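Local coordinates for OsmC family protein (Rhodothermus marinus, PDB 5CML) that is the alpha/beta-hydrolase part of a carboxyl esterase that also carries an OsmC domain, and probably cleaves its esters with a serine nucleophile, at residues 1-6 and 18-22; 37-41 and 161-166; 189-194 and 215-220. One frame throughout, in Å; residues are numbered along the deposited sequence.

Contact 1 (1-6 and 18-22); sequences MQIKTV and ARLDL
R19 and T5 face each other as a non-hydrogen-bonded pair on two antiparallel strands, 2-6 and 18-22, and the arginine bends toward strand 2-6, its guanidinium under I3. From R19 CB, which lies 4.0 Å from K4 O, CG is set anti to the carbonyl carbon (chi1 -63°); bends at chi2 and chi3 then turn the chain across. R19 CD passes 3.6 Å from T5 OG1, and NE runs on past I3 CG2. The guanidinium carbon CZ sits under that methyl, which stands over the centre of the group, with R19 CZ to I3 CG2 3.5 Å. R19 NH1 turns to the threonine and donates to T5 OG1 at 2.7 Å; the bond is bent, 131° at the hydrogen, and the hydroxyl oxygen is tilted 26° from the guanidinium plane. NH2 also lies under I3 CG2. One face of the cation is thus packed on isoleucine while threonine holds its rim.

Further along the same face, I3 and D21 lie side by side, CG1 and CG2 of I3 both bordering D21 OD1, and M1 CE comes 3.5 Å from D21 OD2. That carboxylate is satisfied beyond the hairpin: OD2 shares a hydrogen bond with S51 and a salt bridge with R63 of strand 59-65. On the other face V6, A18, L20 and L22 give apolar contacts, V6 CG2 on A18 CB and V6 CG1 on L20 CB, and the K4 chain, extended beyond CG, lays CE 3.9 Å from L22 CD1. Paired backbone bonds at Q2-L22, K4-L20 and V6-A18 fix the register; L20 N to K4 O is nearly straight. The result is an N-terminal beta hairpin whose strand 2-9 forms one margin of the mixed central sheet of an alpha/beta-hydrolase fold.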
loop_
_atom_site.group_PDB
_atom_site.type_symbol
_atom_site.label_atom_id
_atom_site.label_comp_id
_atom_site.label_asym_id
_atom_site.label_seq_id
_atom_site.Cartn_x
_atom_site.Cartn_y
_atom_site.Cartn_z
ATOM N N MET A 1 -13.998 8.223 -14.844
ATOM C CA MET A 1 -13.392 8.416 -13.492
ATOM C C MET A 1 -13.716 9.795 -12.949
ATOM O O MET A 1 -13.673 10.781 -13.678
ATOM C CB MET A 1 -11.881 8.224 -13.569
ATOM C CG MET A 1 -11.104 8.509 -12.313
ATOM S SD MET A 1 -9.345 8.442 -12.744
ATOM C CE MET A 1 -8.561 7.760 -11.276
ATOM N N GLN A 2 -14.070 9.860 -11.669
ATOM C CA GLN A 2 -14.198 11.129 -10.961
ATOM C C GLN A 2 -13.268 11.079 -9.745
ATOM O O GLN A 2 -13.270 10.097 -9.052
ATOM C CB GLN A 2 -15.634 11.378 -10.501
ATOM C CG GLN A 2 -15.735 12.572 -9.603
ATOM C CD GLN A 2 -17.160 12.969 -9.282
ATOM O OE1 GLN A 2 -18.081 12.163 -9.377
ATOM N NE2 GLN A 2 -17.340 14.224 -8.873
ATOM N N ILE A 3 -12.503 12.134 -9.489
ATOM C CA ILE A 3 -11.616 12.180 -8.321
ATOM C C ILE A 3 -12.145 13.169 -7.292
ATOM O O ILE A 3 -12.508 14.304 -7.634
ATOM C CB ILE A 3 -10.199 12.577 -8.720
ATOM C CG1 ILE A 3 -9.640 11.580 -9.745
ATOM C CG2 ILE A 3 -9.294 12.664 -7.482
ATOM C CD1 ILE A 3 -8.295 11.989 -10.303
ATOM N N LYS A 4 -12.183 12.725 -6.034
ATOM C CA LYS A 4 -12.652 13.538 -4.914
ATOM C C LYS A 4 -11.649 13.586 -3.769
ATOM O O LYS A 4 -11.001 12.604 -3.473
ATOM C CB LYS A 4 -13.976 13.007 -4.356
ATOM C CG LYS A 4 -15.115 12.983 -5.348
ATOM C CD LYS A 4 -16.427 12.640 -4.648
ATOM C CE LYS A 4 -17.594 12.742 -5.599
ATOM N NZ LYS A 4 -18.851 12.392 -4.905
ATOM N N THR A 5 -11.576 14.728 -3.094
ATOM C CA THR A 5 -10.826 14.836 -1.854
ATOM C C THR A 5 -11.745 14.438 -0.707
ATOM O O THR A 5 -12.907 14.824 -0.686
ATOM C CB THR A 5 -10.284 16.248 -1.644
ATOM O OG1 THR A 5 -9.346 16.545 -2.681
ATOM C CG2 THR A 5 -9.582 16.367 -0.302
ATOM N N VAL A 6 -11.223 13.613 0.203
ATOM C CA VAL A 6 -11.962 13.186 1.370
ATOM C C VAL A 6 -11.154 13.458 2.608
ATOM O O VAL A 6 -9.931 13.566 2.568
ATOM C CB VAL A 6 -12.340 11.687 1.336
ATOM C CG1 VAL A 6 -13.129 11.367 0.076
ATOM C CG2 VAL A 6 -11.122 10.790 1.485
ATOM N N ALA A 18 -7.278 12.206 2.092
ATOM C CA ALA A 18 -7.009 11.200 1.087
ATOM C C ALA A 18 -7.729 11.601 -0.187
ATOM O O ALA A 18 -8.445 12.597 -0.213
ATOM C CB ALA A 18 -7.458 9.832 1.565
ATOM N N ARG A 19 -7.501 10.840 -1.243
ATOM C CA ARG A 19 -8.160 11.064 -2.522
ATOM C C ARG A 19 -8.936 9.806 -2.875
ATOM O O ARG A 19 -8.416 8.705 -2.743
ATOM C CB ARG A 19 -7.140 11.398 -3.619
ATOM C CG ARG A 19 -6.366 12.680 -3.367
ATOM C CD ARG A 19 -7.184 13.908 -3.687
ATOM N NE ARG A 19 -6.904 14.370 -5.043
ATOM C CZ ARG A 19 -7.643 15.250 -5.719
ATOM N NH1 ARG A 19 -8.736 15.773 -5.178
ATOM N NH2 ARG A 19 -7.289 15.597 -6.952
ATOM N N LEU A 20 -10.187 9.989 -3.284
ATOM C CA LEU A 20 -11.065 8.894 -3.657
ATOM C C LEU A 20 -11.351 8.965 -5.153
ATOM O O LEU A 20 -11.903 9.945 -5.641
ATOM C CB LEU A 20 -12.369 8.954 -2.851
ATOM C CG LEU A 20 -13.404 7.888 -3.188
ATOM C CD1 LEU A 20 -12.872 6.505 -2.885
ATOM C CD2 LEU A 20 -14.696 8.163 -2.433
ATOM N N ASP A 21 -10.932 7.934 -5.871
ATOM C CA ASP A 21 -11.093 7.854 -7.316
ATOM C C ASP A 21 -12.249 6.910 -7.612
ATOM O O ASP A 21 -12.233 5.753 -7.173
ATOM C CB ASP A 21 -9.809 7.334 -7.973
ATOM C CG ASP A 21 -8.605 8.248 -7.757
ATOM O OD1 ASP A 21 -8.764 9.421 -7.391
ATOM O OD2 ASP A 21 -7.466 7.788 -7.973
ATOM N N LEU A 22 -13.283 7.423 -8.278
ATOM C CA LEU A 22 -14.515 6.682 -8.493
ATOM C C LEU A 22 -14.659 6.277 -9.958
ATOM O O LEU A 22 -14.270 7.035 -10.842
ATOM C CB LEU A 22 -15.708 7.541 -8.075
ATOM C CG LEU A 22 -15.748 7.899 -6.582
ATOM C CD1 LEU A 22 -16.682 9.034 -6.346
ATOM C CD2 LEU A 22 -16.156 6.701 -5.731
#

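Contact 2 (37-41 and 161-166); sequences CFTCS and LGGRPF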
loop_
_atom_site.group_PDB
_atom_site.type_symbol
_atom_site.label_atom_id
_atom_site.label_comp_id
_atom_site.label_asym_id
_atom_site.label_seq_id
_atom_site.Cartn_x
_atom_site.Cartn_y
_atom_site.Cartn_z
ATOM N N CYS A 37 3.729 5.153 -1.353
ATOM C CA CYS A 37 4.800 6.105 -1.081
ATOM C C CYS A 37 5.224 6.848 -2.346
ATOM O O CYS A 37 6.351 7.322 -2.433
ATOM C CB CYS A 37 6.001 5.383 -0.464
ATOM S SG CYS A 37 5.594 4.614 1.158
ATOM N N PHE A 38 4.326 6.964 -3.326
ATOM C CA PHE A 38 4.708 7.593 -4.596
ATOM C C PHE A 38 4.863 9.099 -4.453
ATOM O O PHE A 38 5.424 9.744 -5.321
ATOM C CB PHE A 38 3.701 7.278 -5.687
ATOM C CG PHE A 38 3.718 5.857 -6.100
ATOM C CD1 PHE A 38 4.816 5.336 -6.762
ATOM C CD2 PHE A 38 2.660 5.025 -5.811
ATOM C CE1 PHE A 38 4.845 4.010 -7.140
ATOM C CE2 PHE A 38 2.688 3.694 -6.176
ATOM C CZ PHE A 38 3.772 3.191 -6.845
ATOM N N THR A 39 4.390 9.645 -3.340
ATOM C CA THR A 39 4.565 11.063 -3.052
ATOM C C THR A 39 6.048 11.435 -2.904
ATOM O O THR A 39 6.400 12.607 -2.991
ATOM C CB THR A 39 3.785 11.445 -1.789
ATOM O OG1 THR A 39 2.524 10.768 -1.806
ATOM C CG2 THR A 39 3.536 12.924 -1.741
ATOM N N CYS A 40 6.904 10.431 -2.708
ATOM C CA CYS A 40 8.367 10.600 -2.694
ATOM C C CYS A 40 8.937 11.036 -4.040
ATOM O O CYS A 40 10.049 11.558 -4.102
ATOM C CB CYS A 40 9.068 9.282 -2.270
ATOM S SG CYS A 40 8.787 8.866 -0.540
ATOM N N SER A 41 8.187 10.803 -5.110
ATOM C CA SER A 41 8.622 11.182 -6.459
ATOM C C SER A 41 8.416 12.660 -6.756
ATOM O O SER A 41 7.832 13.387 -5.965
ATOM C CB SER A 41 7.872 10.372 -7.513
ATOM O OG SER A 41 8.163 9.005 -7.403
ATOM N N LEU A 161 13.537 6.667 0.476
ATOM C CA LEU A 161 13.217 5.725 -0.602
ATOM C C LEU A 161 13.824 6.185 -1.928
ATOM O O LEU A 161 13.398 5.756 -3.006
ATOM C CB LEU A 161 11.713 5.578 -0.761
ATOM C CG LEU A 161 10.916 5.187 0.477
ATOM C CD1 LEU A 161 9.478 5.111 0.046
ATOM C CD2 LEU A 161 11.411 3.862 1.037
ATOM N N GLY A 162 14.810 7.070 -1.842
ATOM C CA GLY A 162 15.537 7.518 -3.021
ATOM C C GLY A 162 14.934 8.742 -3.679
ATOM O O GLY A 162 15.416 9.183 -4.727
ATOM N N GLY A 163 13.876 9.283 -3.078
ATOM C CA GLY A 163 13.280 10.525 -3.538
ATOM C C GLY A 163 13.216 11.525 -2.394
ATOM O O GLY A 163 14.190 11.708 -1.661
ATOM N N ARG A 164 12.066 12.165 -2.234
ATOM C CA ARG A 164 11.862 13.107 -1.142
ATOM C C ARG A 164 11.789 12.297 0.162
ATOM O O ARG A 164 10.983 11.375 0.264
ATOM C CB ARG A 164 10.584 13.915 -1.343
ATOM C CG ARG A 164 10.594 14.860 -2.542
ATOM C CD ARG A 164 9.172 15.137 -3.047
ATOM N NE ARG A 164 8.289 15.615 -1.983
ATOM C CZ ARG A 164 6.976 15.811 -2.120
ATOM N NH1 ARG A 164 6.370 15.562 -3.276
ATOM N NH2 ARG A 164 6.263 16.257 -1.097
ATOM N N PRO A 165 12.637 12.619 1.152
ATOM C CA PRO A 165 12.544 11.862 2.400
ATOM C C PRO A 165 11.316 12.256 3.215
ATOM O O PRO A 165 10.727 13.313 2.966
ATOM C CB PRO A 165 13.842 12.232 3.136
ATOM C CG PRO A 165 14.223 13.557 2.595
ATOM C CD PRO A 165 13.748 13.588 1.174
ATOM N N PHE A 166 10.939 11.429 4.186
ATOM C CA PHE A 166 9.759 11.732 4.993
ATOM C C PHE A 166 9.861 11.150 6.390
ATOM O O PHE A 166 10.763 10.373 6.684
ATOM C CB PHE A 166 8.478 11.231 4.293
ATOM C CG PHE A 166 8.428 9.738 4.046
ATOM C CD1 PHE A 166 8.962 9.200 2.889
ATOM C CD2 PHE A 166 7.791 8.886 4.944
ATOM C CE1 PHE A 166 8.892 7.840 2.636
ATOM C CE2 PHE A 166 7.708 7.515 4.691
ATOM C CZ PHE A 166 8.268 6.995 3.545
#
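C40 SG lies obliquely against the F166 ring where two loops of the alpha/beta-hydrolase fold meet: 37-41, the turn after strand 30-36 with a short 3-10 segment, and 161-166, the link between two strands of a small antiparallel sheet. In this sulfur-aromatic contact C40 SG is 4.4 Å from the centroid of the F166 ring, 67° off its normal, and nearest F166 CE1 at 3.3 Å. F166 chi1 is 61°, which puts CG between the backbone N and the carbonyl carbon and turns the ring toward the cysteines; C37 SG also approaches it obliquely, but from farther off. L161 CD1 reaches the ring in its plane, at the edge, and abuts both cysteines, 3.5 Å from C37 CB. The same leucine touches S109, the probable nucleophile, so this joint of loops borders the likely active site.

R164 reaches back across the 3-10 turn, its chain bent at chi3. One guanidinium face comes to T39 O and the edge to S41 O, although NH1 meets T39 O at a poor angle for bonding. The firm polar link is the backbone: R164 N donates to C40 O at 2.8 Å, almost straight at 175° and directed onto a lone pair in the carbonyl plane.

Contact 3 (189-194 and 215-220); sequences RRPLLL and ARHPKS
Strands 192-194 and 219-220 run parallel, bridged at L192-K219 and L193-S220, with L192 N giving its hydrogen to P218 O, S220 N to L192 O, and L194 N to S220 O at 2.9 Å. Of these, the S220 N bond is the most bent, 135° at the hydrogen. Just before the strands, P191 and P218 lie side by side pointing the same way, CG of P191 4.0 Å from CG of P218; the peptide bond before P218 is cis. L192 has CG anti to its backbone nitrogen (chi1 173°) and sends CD2 to A215 CB at 3.7 Å. L193 CD1 meets S220 CB, and W247 of helix 234-252 touches both residues.

Ahead of the strands, at the surface, the R189 and R216 chains run alongside, with guanidinium planes 82° apart: R189 NH1 lies at the edge of the R216 group, while R216 NH1 stands over a face of R189, 3.9 Å between the two NH1 atoms. One water joins L192 O to S220 OG, another R190 O to R216 O. Cohesion in this beta-alpha-beta unit therefore comes from parallel backbone pairing, bridging waters and apolar packing, whereas the neighbouring arginine charges probably oppose it mildly.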
loop_
_atom_site.group_PDB
_atom_site.type_symbol
_atom_site.label_atom_id
_atom_site.label_comp_id
_atom_site.label_asym_id
_atom_site.label_seq_id
_atom_site.Cartn_x
_atom_site.Cartn_y
_atom_site.Cartn_z
ATOM N N ARG A 189 -4.686 -15.926 4.902
ATOM C CA ARG A 189 -5.747 -16.725 4.302
ATOM C C ARG A 189 -6.527 -15.906 3.277
ATOM O O ARG A 189 -7.764 -15.954 3.216
ATOM C CB ARG A 189 -6.675 -17.284 5.391
ATOM C CG ARG A 189 -5.954 -18.269 6.302
ATOM C CD ARG A 189 -6.848 -18.890 7.384
ATOM N NE ARG A 189 -6.179 -19.999 8.073
ATOM C CZ ARG A 189 -5.203 -19.855 8.969
ATOM N NH1 ARG A 189 -4.663 -20.921 9.545
ATOM N NH2 ARG A 189 -4.765 -18.650 9.303
ATOM N N ARG A 190 -5.783 -15.120 2.501
ATOM C CA ARG A 190 -6.365 -14.359 1.390
ATOM C C ARG A 190 -5.418 -14.437 0.209
ATOM O O ARG A 190 -4.216 -14.528 0.379
ATOM C CB ARG A 190 -6.609 -12.876 1.739
ATOM C CG ARG A 190 -7.676 -12.571 2.810
ATOM C CD ARG A 190 -9.063 -13.091 2.415
ATOM N NE ARG A 190 -10.100 -12.780 3.400
ATOM C CZ ARG A 190 -10.393 -13.533 4.462
ATOM N NH1 ARG A 190 -9.726 -14.661 4.712
ATOM N NH2 ARG A 190 -11.365 -13.154 5.280
ATOM N N PRO A 191 -5.963 -14.391 -1.004
ATOM C CA PRO A 191 -5.079 -14.337 -2.173
ATOM C C PRO A 191 -4.140 -13.127 -2.150
ATOM O O PRO A 191 -4.525 -12.004 -1.786
ATOM C CB PRO A 191 -6.056 -14.243 -3.348
ATOM C CG PRO A 191 -7.319 -14.816 -2.858
ATOM C CD PRO A 191 -7.378 -14.533 -1.377
ATOM N N LEU A 192 -2.906 -13.382 -2.572
ATOM C CA LEU A 192 -1.821 -12.410 -2.567
ATOM C C LEU A 192 -1.214 -12.253 -3.956
ATOM O O LEU A 192 -0.946 -13.249 -4.633
ATOM C CB LEU A 192 -0.730 -12.868 -1.599
ATOM C CG LEU A 192 0.570 -12.059 -1.573
ATOM C CD1 LEU A 192 0.332 -10.655 -1.068
ATOM C CD2 LEU A 192 1.645 -12.759 -0.741
ATOM N N LEU A 193 -0.965 -11.012 -4.343
ATOM C CA LEU A 193 -0.231 -10.702 -5.575
ATOM C C LEU A 193 0.917 -9.750 -5.256
ATOM O O LEU A 193 0.707 -8.638 -4.765
ATOM C CB LEU A 193 -1.178 -10.098 -6.637
ATOM C CG LEU A 193 -0.496 -9.548 -7.894
ATOM C CD1 LEU A 193 0.311 -10.650 -8.631
ATOM C CD2 LEU A 193 -1.531 -8.922 -8.836
ATOM N N LEU A 194 2.137 -10.214 -5.489
ATOM C CA LEU A 194 3.334 -9.424 -5.277
ATOM C C LEU A 194 3.882 -8.898 -6.591
ATOM O O LEU A 194 4.160 -9.689 -7.484
ATOM C CB LEU A 194 4.427 -10.279 -4.631
ATOM C CG LEU A 194 4.087 -10.917 -3.284
ATOM C CD1 LEU A 194 5.040 -12.075 -3.010
ATOM C CD2 LEU A 194 4.176 -9.869 -2.194
ATOM N N ALA A 215 4.104 -16.897 2.267
ATOM C CA ALA A 215 2.700 -16.997 1.946
ATOM C C ALA A 215 2.277 -18.417 1.600
ATOM O O ALA A 215 3.098 -19.294 1.289
ATOM C CB ALA A 215 2.376 -16.075 0.799
ATOM N N ARG A 216 0.970 -18.628 1.670
ATOM C CA ARG A 216 0.350 -19.860 1.217
ATOM C C ARG A 216 -0.464 -19.526 -0.024
ATOM O O ARG A 216 -0.750 -18.353 -0.296
ATOM C CB ARG A 216 -0.525 -20.463 2.318
ATOM C CG ARG A 216 0.264 -20.856 3.562
ATOM C CD ARG A 216 -0.622 -21.376 4.686
ATOM N NE ARG A 216 0.174 -21.796 5.835
ATOM C CZ ARG A 216 -0.252 -21.762 7.096
ATOM N NH1 ARG A 216 -1.473 -21.315 7.381
ATOM N NH2 ARG A 216 0.544 -22.165 8.075
ATOM N N HIS A 217 -0.845 -20.541 -0.776
ATOM C CA HIS A 217 -1.675 -20.290 -1.942
ATOM C C HIS A 217 -3.068 -19.834 -1.538
ATOM O O HIS A 217 -3.543 -20.202 -0.451
ATOM C CB HIS A 217 -1.751 -21.520 -2.827
ATOM C CG HIS A 217 -0.542 -21.670 -3.678
ATOM N ND1 HIS A 217 -0.356 -20.925 -4.821
ATOM C CD2 HIS A 217 0.582 -22.399 -3.509
ATOM C CE1 HIS A 217 0.821 -21.223 -5.343
ATOM N NE2 HIS A 217 1.416 -22.106 -4.560
ATOM N N PRO A 218 -3.713 -19.014 -2.401
ATOM C CA PRO A 218 -3.148 -18.537 -3.672
ATOM C C PRO A 218 -2.140 -17.417 -3.484
ATOM O O PRO A 218 -2.393 -16.432 -2.774
ATOM C CB PRO A 218 -4.362 -18.021 -4.448
ATOM C CG PRO A 218 -5.542 -18.350 -3.616
ATOM C CD PRO A 218 -5.126 -18.631 -2.263
ATOM N N LYS A 219 -0.990 -17.586 -4.107
ATOM C CA LYS A 219 0.032 -16.555 -4.112
ATOM C C LYS A 219 0.634 -16.443 -5.495
ATOM O O LYS A 219 0.840 -17.460 -6.159
ATOM C CB LYS A 219 1.108 -16.859 -3.071
ATOM C CG LYS A 219 1.672 -18.277 -3.152
ATOM C CD LYS A 219 2.775 -18.489 -2.108
ATOM C CE LYS A 219 3.298 -19.919 -2.101
ATOM N NZ LYS A 219 4.346 -20.185 -1.050
ATOM N N SER A 220 0.875 -15.194 -5.905
ATOM C CA SER A 220 1.322 -14.843 -7.244
ATOM C C SER A 220 2.407 -13.774 -7.196
ATOM O O SER A 220 2.512 -13.004 -6.228
ATOM C CB SER A 220 0.150 -14.340 -8.088
ATOM O OG SER A 220 -0.896 -15.304 -8.139
HETATM O O HOH W 1 -1.961 -15.895 0.321
HETATM O O HOH W 2 -2.361 -15.394 -5.959
#

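In the fold
Contacts 1 and 3 sit at the two ends of one sheet: strand 2-9 is outermost at one side and strand 219-223 at the other, and their centres are 28 Å apart. The sheet is antiparallel at contact 1 and parallel at contact 3. Contact 2 lies mainly in loops, off the large sheet, its centre 22 Å from that of contact 1 and 27 Å from that of contact 3; its nearest atoms come within about 9 Å and 12 Å of theirs, without touching. Through L161 it touches S109 of the probable S109-H229-D200 triad. The K219 side chain of contact 3 is about 4 Å from a bound triethylene glycol, probably from the crystallisation liquor.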